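Local coordinates for protein peptidase S8 and S53, subtilisin, kexin, sedolisin (Mycobacterium smegmatis, PDB 4KG7) that is a subtilisin-like serine protease, the mycosin MycP3 of the ESX-3 type VII secretion system, and probably cleaves peptide bonds by a charge-relay mechanism, at residues V281-P286 and L362-V368. Sequence-based numbering, arbitrary orientation.
Sequences VGIAAP and LIGAGMV
A284 turns its methyl group onto I363 and grips the backbone of 366-368 with both of its peptide polar atoms. A284 CB lies 3.6 Å from I363 CB, and I363 CG2 also touches it. A284 N donates to G366 O (3.0 Å), meeting it from above the carbonyl plane, with a bend at the hydrogen (140°). A284 O accepts a hydrogen bond from V368 N at 2.9 Å in a straighter bond, and M367 CA adds a CA-H...O contact to the same oxygen. These links form a single beta bridge between A284 and M367.

I363 to G366 form a type II' turn, closed by G366 N on I363 O. At its second position G364 has positive phi (63°). With no side chain, G364 lets its CA pack 3.5 Å from G282 C, against the strand backbone. The next residue follows suit: A365 N donates to G282 O at 2.9 Å, nearly linear at the hydrogen but from above the carbonyl plane.

I283 extends CG1 anti to its backbone N (chi1 -161°). This brings CG1 against G366 O and CD1 to V368 CG2, 3.9 Å away. V281 uses one branch, CG1, which rests 3.5 Å from L362 O.

Strand 281-286 closes one end of the parallel subtilase sheet, and the loop between helices 341-350 and 370-375 runs along its outer edge. On its other edge the strand bonds to strand 259-265. V368 also meets V328 of helix 318-335, the helix that carries the predicted nucleophile S319, and L53 of helix 48-53.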
loop_
_atom_site.group_PDB
_atom_site.type_symbol
_atom_site.label_atom_id
_atom_site.label_comp_id
_atom_site.label_asym_id
_atom_site.label_seq_id
_atom_site.Cartn_x
_atom_site.Cartn_y
_atom_site.Cartn_z
ATOM N N VAL A 281 -11.501 -4.254 -5.718
ATOM C CA VAL A 281 -10.223 -4.056 -6.441
ATOM C C VAL A 281 -10.456 -3.106 -7.614
ATOM O O VAL A 281 -11.368 -3.313 -8.426
ATOM C CB VAL A 281 -9.573 -5.356 -6.911
ATOM C CG1 VAL A 281 -8.260 -5.042 -7.619
ATOM C CG2 VAL A 281 -9.309 -6.261 -5.712
ATOM N N GLY A 282 -9.637 -2.046 -7.686
ATOM C CA GLY A 282 -9.816 -0.978 -8.666
ATOM C C GLY A 282 -8.764 -0.854 -9.759
ATOM O O GLY A 282 -9.020 -0.294 -10.830
ATOM N N ILE A 283 -7.583 -1.407 -9.520
ATOM C CA ILE A 283 -6.465 -1.192 -10.431
ATOM C C ILE A 283 -5.407 -2.212 -10.044
ATOM O O ILE A 283 -5.545 -2.903 -9.026
ATOM C CB ILE A 283 -5.949 0.269 -10.301
ATOM C CG1 ILE A 283 -5.112 0.718 -11.524
ATOM C CG2 ILE A 283 -5.202 0.455 -9.014
ATOM C CD1 ILE A 283 -4.916 2.212 -11.564
ATOM N N ALA A 284 -4.342 -2.315 -10.827
ATOM C CA ALA A 284 -3.245 -3.218 -10.505
ATOM C C ALA A 284 -1.918 -2.633 -10.867
ATOM O O ALA A 284 -1.841 -1.644 -11.591
ATOM C CB ALA A 284 -3.432 -4.549 -11.188
ATOM N N ALA A 285 -0.858 -3.248 -10.359
ATOM C CA ALA A 285 0.510 -2.867 -10.770
ATOM C C ALA A 285 1.461 -4.057 -10.527
ATOM O O ALA A 285 1.079 -5.041 -9.914
ATOM C CB ALA A 285 0.961 -1.609 -10.018
ATOM N N PRO A 286 2.684 -3.975 -11.033
ATOM C CA PRO A 286 3.586 -5.123 -10.835
ATOM C C PRO A 286 3.799 -5.495 -9.376
ATOM O O PRO A 286 4.044 -4.614 -8.547
ATOM C CB PRO A 286 4.881 -4.662 -11.506
ATOM C CG PRO A 286 4.370 -3.721 -12.575
ATOM C CD PRO A 286 3.325 -2.938 -11.842
ATOM N N LEU A 362 -9.827 -9.344 -9.699
ATOM C CA LEU A 362 -8.398 -9.574 -9.461
ATOM C C LEU A 362 -7.580 -8.288 -9.630
ATOM O O LEU A 362 -6.732 -7.972 -8.823
ATOM C CB LEU A 362 -7.874 -10.672 -10.396
ATOM C CG LEU A 362 -8.448 -12.065 -10.198
ATOM C CD1 LEU A 362 -8.016 -12.913 -11.394
ATOM C CD2 LEU A 362 -8.007 -12.676 -8.875
ATOM N N ILE A 363 -7.834 -7.557 -10.706
ATOM C CA ILE A 363 -6.973 -6.433 -11.085
ATOM C C ILE A 363 -7.722 -5.135 -11.390
ATOM O O ILE A 363 -7.125 -4.164 -11.855
ATOM C CB ILE A 363 -5.989 -6.816 -12.215
ATOM C CG1 ILE A 363 -6.744 -7.177 -13.483
ATOM C CG2 ILE A 363 -5.065 -7.935 -11.743
ATOM C CD1 ILE A 363 -5.831 -7.394 -14.681
ATOM N N GLY A 364 -9.025 -5.097 -11.108
ATOM C CA GLY A 364 -9.784 -3.847 -11.270
ATOM C C GLY A 364 -9.785 -3.436 -12.727
ATOM O O GLY A 364 -10.106 -4.253 -13.599
ATOM N N ALA A 365 -9.460 -2.168 -12.984
ATOM C CA ALA A 365 -9.319 -1.646 -14.343
ATOM C C ALA A 365 -8.030 -2.098 -15.042
ATOM O O ALA A 365 -7.765 -1.707 -16.181
ATOM C CB ALA A 365 -9.426 -0.114 -14.314
ATOM N N GLY A 366 -7.237 -2.937 -14.396
ATOM C CA GLY A 366 -6.022 -3.485 -15.019
ATOM C C GLY A 366 -4.778 -2.738 -14.604
ATOM O O GLY A 366 -4.820 -1.857 -13.720
ATOM N N MET A 367 -3.654 -3.070 -15.238
ATOM C CA MET A 367 -2.371 -2.475 -14.860
ATOM C C MET A 367 -2.388 -0.970 -15.113
ATOM O O MET A 367 -2.766 -0.496 -16.187
ATOM C CB MET A 367 -1.185 -3.106 -15.606
ATOM C CG MET A 367 0.190 -2.651 -15.098
ATOM S SD MET A 367 1.449 -3.663 -15.890
ATOM C CE MET A 367 1.189 -3.426 -17.635
ATOM N N VAL A 368 -1.961 -0.228 -14.107
ATOM C CA VAL A 368 -1.812 1.216 -14.217
ATOM C C VAL A 368 -0.917 1.545 -15.394
ATOM O O VAL A 368 0.042 0.810 -15.708
ATOM C CB VAL A 368 -1.249 1.786 -12.887
ATOM C CG1 VAL A 368 0.172 1.313 -12.594
ATOM C CG2 VAL A 368 -1.361 3.297 -12.803
#